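Local atomic coordinates of CmeC (Campylobacter jejuni, PDB entry 4MT4), a protein that probably forms the trimeric outer membrane channel through which an efflux system expels its substrates from the cell. Residues 39-44 / 158-163; 184-189 / 409-414; 258-263 / 440-445; 377-382 / 429-434. All blocks are in the same frame, centred on the assembly; numbering follows the deposited sequence.

Interaction 1: residues 39-44 / 158-163; sequences KDFDDE and NTVQTY
A buried hydrogen bond between Tyr163 and Asp43, with Phe41 on Val160 beside it, fastens the loop 39-44, just ahead of helix 44-56, to the flank of the long helix 129-195. Asp43 and Tyr163 reach out to meet between loop and helix, and the phenol OH of Tyr163 donates to Asp43 OD2. The modelled OH to OD2 separation, 2.4 Å, is very short, and at this resolution no special strength should be read into it. OD2 meets the ring at its rim, close to the ring plane, although the carboxylate is turned 72° from it. With chi1 at 169°, Tyr163 CG stands opposite the backbone N and the phenol projects from the helix toward the loop. The same OH also bonds with the backbone N of Gln251, which ties a second loop to this point. Asp43 has a further duty: as N-cap of helix 44-56, it uses OD1 toward Asn45 and, weakly, Leu46 N. Alongside, Phe41 CE2 meets Val160 CG1 obliquely at 4.3 Å, while Phe164 packs against the Phe41 ring edge-to-face. The arrangement is that of a helix N-cap whose aspartate is shared with a tyrosine of a neighbouring helix, here in the periplasmic helical part of an outer membrane factor.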
# COMPACT_ATOMS: atom_id res chain seq x y z
N LYS B 39 21.61 -22.32 -6.85
CA LYS B 39 22.23 -23.63 -6.71
C LYS B 39 23.72 -23.54 -6.42
O LYS B 39 24.37 -24.54 -6.10
CB LYS B 39 22.00 -24.48 -7.97
CG LYS B 39 20.55 -24.89 -8.18
CD LYS B 39 20.43 -25.90 -9.31
CE LYS B 39 19.00 -26.40 -9.44
NZ LYS B 39 18.85 -27.44 -10.50
N ASP B 40 24.27 -22.33 -6.51
CA ASP B 40 25.69 -22.11 -6.24
C ASP B 40 25.97 -22.03 -4.74
O ASP B 40 27.12 -21.87 -4.33
CB ASP B 40 26.18 -20.85 -6.94
CG ASP B 40 26.33 -21.03 -8.44
OD1 ASP B 40 26.69 -22.15 -8.87
OD2 ASP B 40 26.10 -20.06 -9.19
N PHE B 41 24.92 -22.15 -3.94
CA PHE B 41 25.08 -22.20 -2.49
C PHE B 41 25.38 -23.63 -2.05
O PHE B 41 25.69 -23.88 -0.88
CB PHE B 41 23.82 -21.69 -1.79
CG PHE B 41 23.67 -20.19 -1.83
CD1 PHE B 41 24.47 -19.38 -1.04
CD2 PHE B 41 22.73 -19.60 -2.65
CE1 PHE B 41 24.34 -18.01 -1.08
CE2 PHE B 41 22.58 -18.23 -2.69
CZ PHE B 41 23.39 -17.43 -1.90
N ASP B 42 25.28 -24.56 -2.99
CA ASP B 42 25.55 -25.98 -2.76
C ASP B 42 24.69 -26.52 -1.62
O ASP B 42 25.15 -27.30 -0.79
CB ASP B 42 27.04 -26.19 -2.45
CG ASP B 42 27.94 -25.44 -3.41
OD1 ASP B 42 27.60 -25.34 -4.61
OD2 ASP B 42 29.00 -24.93 -2.96
N ASP B 43 23.43 -26.10 -1.60
CA ASP B 43 22.48 -26.52 -0.57
C ASP B 43 21.28 -27.20 -1.22
O ASP B 43 20.46 -26.56 -1.87
CB ASP B 43 22.03 -25.31 0.26
CG ASP B 43 21.31 -25.70 1.54
OD1 ASP B 43 20.75 -26.82 1.61
OD2 ASP B 43 21.31 -24.89 2.48
N GLU B 44 21.17 -28.51 -1.03
CA GLU B 44 20.09 -29.28 -1.63
C GLU B 44 18.75 -28.95 -0.97
O GLU B 44 17.70 -29.01 -1.61
CB GLU B 44 20.37 -30.78 -1.55
CG GLU B 44 19.65 -31.59 -2.62
CD GLU B 44 20.07 -31.19 -4.02
OE1 GLU B 44 19.22 -30.65 -4.76
OE2 GLU B 44 21.24 -31.41 -4.38
N ASN B 158 13.20 -13.73 -2.13
CA ASN B 158 12.58 -13.70 -0.81
C ASN B 158 12.60 -15.06 -0.14
O ASN B 158 12.79 -15.16 1.07
CB ASN B 158 11.14 -13.18 -0.91
CG ASN B 158 11.08 -11.69 -1.17
OD1 ASN B 158 12.04 -10.96 -0.95
ND2 ASN B 158 9.93 -11.23 -1.65
N THR B 159 12.40 -16.11 -0.94
CA THR B 159 12.43 -17.48 -0.43
C THR B 159 13.83 -17.87 0.05
O THR B 159 13.98 -18.47 1.11
CB THR B 159 11.97 -18.48 -1.51
OG1 THR B 159 10.60 -18.22 -1.86
CG2 THR B 159 12.09 -19.91 -1.00
N VAL B 160 14.84 -17.50 -0.73
CA VAL B 160 16.23 -17.80 -0.39
C VAL B 160 16.65 -17.07 0.88
O VAL B 160 17.27 -17.65 1.77
CB VAL B 160 17.19 -17.43 -1.54
CG1 VAL B 160 18.64 -17.56 -1.10
CG2 VAL B 160 16.92 -18.29 -2.76
N GLN B 161 16.32 -15.78 0.95
CA GLN B 161 16.71 -14.95 2.08
C GLN B 161 15.92 -15.30 3.34
O GLN B 161 16.40 -15.09 4.46
CB GLN B 161 16.54 -13.47 1.74
CG GLN B 161 17.56 -12.94 0.74
CD GLN B 161 17.46 -11.44 0.53
OE1 GLN B 161 16.41 -10.84 0.76
NE2 GLN B 161 18.56 -10.82 0.11
N THR B 162 14.71 -15.83 3.16
CA THR B 162 13.91 -16.30 4.29
C THR B 162 14.49 -17.60 4.83
O THR B 162 14.53 -17.83 6.04
CB THR B 162 12.44 -16.50 3.90
OG1 THR B 162 11.87 -15.25 3.51
CG2 THR B 162 11.64 -17.07 5.07
N TYR B 163 14.96 -18.45 3.91
CA TYR B 163 15.61 -19.70 4.27
C TYR B 163 16.84 -19.44 5.13
O TYR B 163 17.03 -20.07 6.17
CB TYR B 163 16.00 -20.49 3.02
CG TYR B 163 16.91 -21.67 3.28
CD1 TYR B 163 16.40 -22.89 3.70
CD2 TYR B 163 18.29 -21.56 3.10
CE1 TYR B 163 17.24 -23.97 3.93
CE2 TYR B 163 19.13 -22.63 3.33
CZ TYR B 163 18.60 -23.84 3.75
OH TYR B 163 19.43 -24.91 3.98

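Interaction 2: residues 184-189 / 409-414; sequences KEIYRI and MSLQDY
Ile186 of helix 129-195 points into the start of helix 411-445 and meets Leu411 and Tyr414, a small apolar contact in the long alpha-helical barrel characteristic of outer membrane factors. Its two branches divide the work. The CD1 end of the longer branch comes up to Tyr414 CE2 at 3.8 Å, approaching the ring obliquely, whereas the shorter branch sets CG2 at 4.3 Å from Leu411 CD1. Rotation about the first side-chain bond explains the division: with chi1 at -72°, CG1 lies opposite the carbonyl carbon and CG2 opposite the backbone N, and the two methyl ends diverge toward different partners. Tyr414 reaches out from its own helix to meet the isoleucine, its CG placed away from its own backbone N. No hydrogen bond links the segments, so shape and burial of apolar surface carry the contact.

The next shell sets these groups in place. Tyr404, near the end of helix 339-405, stacks on the Tyr414 ring and also touches Leu411, so the preceding helix backs both residues. Other residues of 409-414 face the neighbouring subunits: Met409 packs on Tyr202 of the second subunit and Gln412 on Glu416 of the third. The helix bearing Leu411 and Tyr414 begins with Ser410 as its N-cap. On the exposed flank of the other helix, Arg188 pairs with Glu185 one turn earlier. Arg188 NH2 donates to Glu185 OE2 on its syn side over 2.9 Å, with an N-H...acceptor angle of 167° and the oxygen almost exactly in the guanidinium plane.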
# COMPACT_ATOMS: atom_id res chain seq x y z
N LYS B 184 22.31 -24.06 33.57
CA LYS B 184 21.52 -24.83 34.52
C LYS B 184 22.45 -25.69 35.38
O LYS B 184 22.20 -25.89 36.57
CB LYS B 184 20.51 -25.72 33.79
CG LYS B 184 19.49 -26.38 34.71
CD LYS B 184 19.23 -27.81 34.30
CE LYS B 184 18.73 -27.91 32.87
NZ LYS B 184 18.51 -29.33 32.47
N GLU B 185 23.51 -26.18 34.76
CA GLU B 185 24.52 -26.97 35.47
C GLU B 185 25.28 -26.09 36.45
O GLU B 185 25.61 -26.53 37.55
CB GLU B 185 25.49 -27.62 34.48
CG GLU B 185 26.60 -28.43 35.13
CD GLU B 185 26.08 -29.63 35.89
OE1 GLU B 185 24.98 -30.12 35.57
OE2 GLU B 185 26.79 -30.10 36.82
N ILE B 186 25.55 -24.86 36.05
CA ILE B 186 26.23 -23.90 36.92
C ILE B 186 25.41 -23.65 38.18
O ILE B 186 25.94 -23.65 39.29
CB ILE B 186 26.50 -22.57 36.20
CG1 ILE B 186 27.60 -22.75 35.15
CG2 ILE B 186 26.89 -21.49 37.19
CD1 ILE B 186 27.83 -21.53 34.28
N TYR B 187 24.11 -23.44 38.01
CA TYR B 187 23.22 -23.19 39.13
C TYR B 187 23.08 -24.41 40.03
O TYR B 187 23.03 -24.29 41.26
CB TYR B 187 21.84 -22.74 38.65
CG TYR B 187 20.85 -22.57 39.77
CD1 TYR B 187 20.92 -21.48 40.63
CD2 TYR B 187 19.84 -23.51 39.99
CE1 TYR B 187 20.02 -21.32 41.66
CE2 TYR B 187 18.94 -23.36 41.02
CZ TYR B 187 19.03 -22.26 41.86
OH TYR B 187 18.14 -22.11 42.89
N ARG B 188 23.03 -25.59 39.42
CA ARG B 188 22.90 -26.84 40.17
C ARG B 188 24.10 -27.04 41.10
O ARG B 188 23.95 -27.49 42.24
CB ARG B 188 22.77 -28.03 39.23
CG ARG B 188 22.38 -29.33 39.92
CD ARG B 188 22.58 -30.52 39.00
NE ARG B 188 23.99 -30.76 38.72
CZ ARG B 188 24.77 -31.56 39.44
NH1 ARG B 188 24.27 -32.21 40.48
NH2 ARG B 188 26.05 -31.72 39.11
N ILE B 189 25.28 -26.70 40.60
CA ILE B 189 26.50 -26.79 41.40
C ILE B 189 26.47 -25.79 42.56
O ILE B 189 26.76 -26.15 43.70
CB ILE B 189 27.76 -26.53 40.54
CG1 ILE B 189 27.91 -27.61 39.47
CG2 ILE B 189 29.00 -26.47 41.41
CD1 ILE B 189 28.01 -29.01 40.04
N MET B 409 38.98 -16.95 40.10
CA MET B 409 38.13 -15.96 39.44
C MET B 409 36.73 -15.98 40.04
O MET B 409 36.16 -17.05 40.28
CB MET B 409 38.07 -16.21 37.93
CG MET B 409 37.16 -15.23 37.19
SD MET B 409 37.17 -15.43 35.40
CE MET B 409 38.86 -14.96 35.01
N SER B 410 36.17 -14.80 40.28
CA SER B 410 34.82 -14.68 40.82
C SER B 410 33.80 -15.24 39.84
O SER B 410 34.03 -15.26 38.63
CB SER B 410 34.50 -13.22 41.14
OG SER B 410 34.46 -12.44 39.96
N LEU B 411 32.66 -15.69 40.37
CA LEU B 411 31.58 -16.22 39.55
C LEU B 411 31.07 -15.17 38.57
O LEU B 411 30.77 -15.47 37.42
CB LEU B 411 30.44 -16.72 40.43
CG LEU B 411 29.17 -17.20 39.72
CD1 LEU B 411 29.45 -18.44 38.87
CD2 LEU B 411 28.06 -17.47 40.72
N GLN B 412 30.98 -13.93 39.06
CA GLN B 412 30.51 -12.81 38.26
C GLN B 412 31.37 -12.59 37.01
O GLN B 412 30.85 -12.42 35.91
CB GLN B 412 30.48 -11.54 39.11
CG GLN B 412 30.12 -10.28 38.34
CD GLN B 412 30.13 -9.05 39.22
OE1 GLN B 412 30.18 -9.15 40.44
NE2 GLN B 412 30.09 -7.88 38.60
N ASP B 413 32.69 -12.58 37.20
CA ASP B 413 33.62 -12.42 36.09
C ASP B 413 33.54 -13.61 35.14
O ASP B 413 33.72 -13.46 33.93
CB ASP B 413 35.05 -12.26 36.61
CG ASP B 413 35.35 -10.84 37.06
OD1 ASP B 413 34.39 -10.07 37.28
OD2 ASP B 413 36.54 -10.50 37.20
N TYR B 414 33.26 -14.79 35.68
CA TYR B 414 33.17 -16.00 34.87
C TYR B 414 31.91 -16.01 34.02
O TYR B 414 31.95 -16.35 32.84
CB TYR B 414 33.22 -17.24 35.77
CG TYR B 414 32.88 -18.52 35.04
CD1 TYR B 414 33.68 -18.99 34.01
CD2 TYR B 414 31.76 -19.27 35.39
CE1 TYR B 414 33.37 -20.16 33.34
CE2 TYR B 414 31.44 -20.44 34.74
CZ TYR B 414 32.25 -20.88 33.71
OH TYR B 414 31.94 -22.05 33.05

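Interaction 3: residues 258-263 / 440-445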
# COMPACT_ATOMS: atom_id res chain seq x y z
N PHE B 258 31.64 -16.49 -4.76
CA PHE B 258 30.56 -16.54 -5.75
C PHE B 258 30.89 -15.70 -6.98
O PHE B 258 31.44 -14.60 -6.87
CB PHE B 258 29.25 -16.06 -5.12
CG PHE B 258 28.79 -16.89 -3.96
CD1 PHE B 258 29.24 -16.61 -2.67
CD2 PHE B 258 27.91 -17.94 -4.14
CE1 PHE B 258 28.82 -17.37 -1.60
CE2 PHE B 258 27.49 -18.70 -3.07
CZ PHE B 258 27.95 -18.42 -1.80
N ASP B 259 30.54 -16.22 -8.15
CA ASP B 259 30.74 -15.49 -9.40
C ASP B 259 29.64 -14.45 -9.62
O ASP B 259 28.71 -14.66 -10.40
CB ASP B 259 30.79 -16.46 -10.59
CG ASP B 259 29.73 -17.55 -10.50
OD1 ASP B 259 28.85 -17.45 -9.62
OD2 ASP B 259 29.78 -18.49 -11.32
N ILE B 260 29.76 -13.32 -8.92
CA ILE B 260 28.79 -12.24 -9.04
C ILE B 260 29.49 -10.94 -9.43
O ILE B 260 30.68 -10.77 -9.15
CB ILE B 260 28.02 -12.03 -7.72
CG1 ILE B 260 28.98 -11.67 -6.58
CG2 ILE B 260 27.22 -13.28 -7.37
CD1 ILE B 260 28.28 -11.39 -5.27
N PRO B 261 28.76 -10.03 -10.10
CA PRO B 261 29.33 -8.74 -10.51
C PRO B 261 29.88 -7.93 -9.34
O PRO B 261 29.36 -8.01 -8.22
CB PRO B 261 28.14 -8.02 -11.15
CG PRO B 261 27.26 -9.12 -11.63
CD PRO B 261 27.40 -10.22 -10.62
N THR B 262 30.93 -7.16 -9.60
CA THR B 262 31.51 -6.27 -8.60
C THR B 262 31.38 -4.82 -9.05
O THR B 262 31.75 -3.90 -8.33
CB THR B 262 33.00 -6.60 -8.35
OG1 THR B 262 33.75 -6.36 -9.54
CG2 THR B 262 33.16 -8.05 -7.92
N GLY B 263 30.86 -4.65 -10.26
CA GLY B 263 30.62 -3.33 -10.82
C GLY B 263 29.34 -3.36 -11.64
O GLY B 263 28.84 -4.43 -11.98
N VAL B 440 22.59 -12.47 -2.48
CA VAL B 440 21.30 -12.47 -3.15
C VAL B 440 20.90 -11.06 -3.60
O VAL B 440 20.40 -10.87 -4.70
CB VAL B 440 20.19 -13.04 -2.24
CG1 VAL B 440 18.85 -13.04 -2.95
CG2 VAL B 440 20.56 -14.44 -1.79
N ASP B 441 21.14 -10.08 -2.73
CA ASP B 441 20.81 -8.69 -3.03
C ASP B 441 21.53 -8.19 -4.28
O ASP B 441 20.95 -7.48 -5.09
CB ASP B 441 21.14 -7.78 -1.84
CG ASP B 441 20.14 -7.92 -0.71
OD1 ASP B 441 18.96 -8.23 -0.99
OD2 ASP B 441 20.53 -7.72 0.46
N VAL B 442 22.79 -8.59 -4.42
CA VAL B 442 23.57 -8.25 -5.61
C VAL B 442 22.99 -8.93 -6.84
O VAL B 442 22.77 -8.29 -7.87
CB VAL B 442 25.05 -8.67 -5.46
CG1 VAL B 442 25.80 -8.44 -6.76
CG2 VAL B 442 25.70 -7.90 -4.32
N ILE B 443 22.73 -10.23 -6.72
CA ILE B 443 22.11 -10.99 -7.80
C ILE B 443 20.76 -10.41 -8.19
O ILE B 443 20.44 -10.27 -9.37
CB ILE B 443 21.94 -12.48 -7.41
CG1 ILE B 443 23.31 -13.12 -7.13
CG2 ILE B 443 21.21 -13.24 -8.50
CD1 ILE B 443 23.23 -14.55 -6.66
N LYS B 444 19.97 -10.05 -7.18
CA LYS B 444 18.65 -9.47 -7.40
C LYS B 444 18.74 -8.12 -8.10
O LYS B 444 17.95 -7.81 -9.00
CB LYS B 444 17.91 -9.30 -6.07
CG LYS B 444 16.49 -8.76 -6.20
CD LYS B 444 16.00 -8.12 -4.91
CE LYS B 444 16.11 -9.06 -3.73
NZ LYS B 444 15.64 -8.43 -2.47
N ALA B 445 19.71 -7.31 -7.69
CA ALA B 445 19.87 -5.96 -8.22
C ALA B 445 20.31 -5.96 -9.68
O ALA B 445 20.09 -5.00 -10.41
CB ALA B 445 20.86 -5.17 -7.38
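Val442 and Ile260 bury the largest areas in this contact, with Ile443 next, and together they press the irregular segment 258-263 onto the end of helix 411-445, a loop-on-helix packing in the helical part of an outer membrane factor. Ile260 works with both branches. Its CD1 lies 4.1 Å from Val442 CG1, and its CG2 lies 3.9 Å from CG1 of Ile443. A chi1 of 61° places Ile260 CG1 between the backbone N and the carbonyl carbon, a crowded position that nevertheless directs the longer branch at Val442 while CG2 turns to Ile443. In both pairs the side chains lie roughly perpendicular, so the isoleucine lies across its two partners instead of alongside them.

Val442 has a second neighbour. The same CG1 that meets Ile260 also comes to 3.9 Å from the backbone O of Pro261, a van der Waals approach of methyl to carbonyl. Ile443 leaves its backbone obliquely to the loop, yet its longer branch comes nearer, CG1 making the touch. No hydrogen bond joins the segments; close backbone approach, with the CA atoms of Ile260 and Ile443 6.9 Å apart, brings the aliphatic groups together. Just before Ile260, an inverse gamma turn at Asp259 bends the loop.

Other parts of the chain complete the surroundings. Arg376 of helix 339-405 packs on both Ile260 and Val442, and Trp37 from a loop touches Ile443. On another side of helix 411-445, Val440 rests on Ser157, Val160 and Gln161 of helix 129-195, so the helix end is held between the loop and two long helices.

Interaction 4: residues 377-382 / 429-434; sequences KTIRLQ and NNIKYS
The segments 377-382 and 429-434 run roughly antiparallel, at 148° between their directions, with axes approaching to 9.3 Å. Ile431 and Gln382 lie where the backbones come nearest, and the branched side chain of Ile431 fits against the opposing helix. Ile431 CG2 sits 3.7 Å from the backbone C of Gln382 and 3.8 Å from its CB, so one methyl rests on main chain and side-chain root together. The Gln382 chain, extended beyond CG, passes across Ile431, nearly square to it. Ile379 also meets the next turn of the partner helix, beyond Ile431: its CG2 is 4.3 Å from Ile431 CG2, and its CD1 lies 3.8 Å from Ser434 O. With chi1 at -62°, CG1 stands opposite Ile379's own carbonyl carbon, and CD1 extends to Ser434 O. Ser434 keeps its hydroxyl for its own helix, where OG donates to Asn430 O, an oxygen that Ser434 N reaches from the other face. Helices 339-405 and 411-445 form an antiparallel hairpin, consistent with the coiled-coil packing of outer membrane factors. On one side, Asn429 and Asn430 bond to Asn172 of helix 129-195; Leu223 and Glu220 of the second subunit pack against Ile379 and Gln382.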
# COMPACT_ATOMS: atom_id res chain seq x y z
N LYS B 377 30.75 -6.30 -0.10
CA LYS B 377 32.18 -6.31 0.21
C LYS B 377 32.45 -5.86 1.65
O LYS B 377 33.45 -6.25 2.24
CB LYS B 377 32.95 -5.42 -0.77
CG LYS B 377 32.67 -3.93 -0.65
CD LYS B 377 33.57 -3.13 -1.58
CE LYS B 377 33.39 -1.63 -1.38
NZ LYS B 377 34.26 -0.85 -2.30
N THR B 378 31.55 -5.05 2.20
CA THR B 378 31.71 -4.58 3.58
C THR B 378 31.39 -5.70 4.56
O THR B 378 32.10 -5.89 5.55
CB THR B 378 30.82 -3.36 3.87
OG1 THR B 378 31.15 -2.30 2.97
CG2 THR B 378 31.03 -2.89 5.31
N ILE B 379 30.32 -6.43 4.28
CA ILE B 379 29.92 -7.56 5.12
C ILE B 379 30.95 -8.69 4.99
O ILE B 379 31.13 -9.48 5.92
CB ILE B 379 28.50 -8.06 4.76
CG1 ILE B 379 27.47 -6.95 4.98
CG2 ILE B 379 28.12 -9.26 5.59
CD1 ILE B 379 26.09 -7.30 4.49
N ARG B 380 31.63 -8.74 3.85
CA ARG B 380 32.70 -9.70 3.65
C ARG B 380 33.83 -9.46 4.66
O ARG B 380 34.41 -10.41 5.18
CB ARG B 380 33.25 -9.61 2.22
CG ARG B 380 34.40 -10.56 1.93
CD ARG B 380 34.00 -12.01 2.20
NE ARG B 380 35.10 -12.93 1.94
CZ ARG B 380 36.02 -13.25 2.84
NH1 ARG B 380 35.98 -12.73 4.06
NH2 ARG B 380 36.99 -14.10 2.52
N LEU B 381 34.11 -8.19 4.93
CA LEU B 381 35.09 -7.82 5.94
C LEU B 381 34.57 -8.19 7.33
O LEU B 381 35.32 -8.69 8.16
CB LEU B 381 35.40 -6.33 5.88
CG LEU B 381 36.05 -5.81 4.59
CD1 LEU B 381 36.25 -4.30 4.67
CD2 LEU B 381 37.37 -6.52 4.34
N GLN B 382 33.29 -7.94 7.55
CA GLN B 382 32.64 -8.25 8.82
C GLN B 382 32.70 -9.74 9.14
O GLN B 382 32.72 -10.13 10.31
CB GLN B 382 31.19 -7.78 8.82
CG GLN B 382 31.01 -6.27 8.82
CD GLN B 382 29.56 -5.86 8.93
OE1 GLN B 382 29.20 -5.04 9.78
NE2 GLN B 382 28.71 -6.42 8.07
N ASN B 429 27.01 -15.56 13.74
CA ASN B 429 25.93 -16.23 13.02
C ASN B 429 25.13 -15.23 12.19
O ASN B 429 24.80 -15.49 11.03
CB ASN B 429 24.99 -16.96 13.99
CG ASN B 429 25.62 -18.20 14.59
OD1 ASN B 429 26.50 -18.82 13.98
ND2 ASN B 429 25.17 -18.58 15.78
N ASN B 430 24.82 -14.09 12.79
CA ASN B 430 24.04 -13.05 12.13
C ASN B 430 24.78 -12.44 10.93
O ASN B 430 24.17 -12.15 9.91
CB ASN B 430 23.67 -11.95 13.12
CG ASN B 430 22.75 -12.45 14.22
OD1 ASN B 430 22.41 -13.63 14.27
ND2 ASN B 430 22.35 -11.55 15.11
N ILE B 431 26.08 -12.26 11.08
CA ILE B 431 26.91 -11.75 9.99
C ILE B 431 27.02 -12.77 8.87
O ILE B 431 26.98 -12.43 7.69
CB ILE B 431 28.33 -11.39 10.48
CG1 ILE B 431 28.27 -10.22 11.47
CG2 ILE B 431 29.25 -11.04 9.31
CD1 ILE B 431 27.74 -8.94 10.87
N LYS B 432 27.14 -14.04 9.26
CA LYS B 432 27.32 -15.14 8.31
C LYS B 432 26.20 -15.21 7.28
O LYS B 432 26.45 -15.40 6.09
CB LYS B 432 27.41 -16.46 9.08
CG LYS B 432 27.84 -17.65 8.23
CD LYS B 432 28.01 -18.88 9.10
CE LYS B 432 28.93 -18.60 10.29
NZ LYS B 432 29.02 -19.74 11.23
N TYR B 433 24.96 -15.06 7.74
CA TYR B 433 23.80 -15.19 6.87
C TYR B 433 23.34 -13.84 6.35
O TYR B 433 22.54 -13.76 5.42
CB TYR B 433 22.66 -15.91 7.60
CG TYR B 433 23.03 -17.34 7.96
CD1 TYR B 433 22.79 -18.38 7.07
CD2 TYR B 433 23.64 -17.63 9.17
CE1 TYR B 433 23.13 -19.68 7.39
CE2 TYR B 433 23.99 -18.92 9.49
CZ TYR B 433 23.74 -19.94 8.61
OH TYR B 433 24.09 -21.23 8.94
N SER B 434 23.85 -12.77 6.95
CA SER B 434 23.67 -11.45 6.37
C SER B 434 24.55 -11.34 5.14
O SER B 434 24.24 -10.59 4.21
CB SER B 434 24.03 -10.35 7.38
OG SER B 434 23.12 -10.35 8.47

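How the interactions relate
Interactions 1, 2 and 3 are buried, whereas interaction 4 is only partly so. Helix 411-445 carries a segment of interactions 2, 3 and 4, and helix 129-195 serves interactions 1 and 2. Interactions 1 and 3, with centres 14 Å apart, touch directly: Gln161 NE2 probably bonds to Asp441 OD1, joining the two helices. Both fasten a loop to a long helix, yet only interaction 1 does so with a hydrogen bond across its segments; interaction 3 is aliphatic. Interactions 2 and 4 pair helices through isoleucines and lie near other subunits. Interaction 2 stands apart, its centre about 32 Å from that of interaction 4.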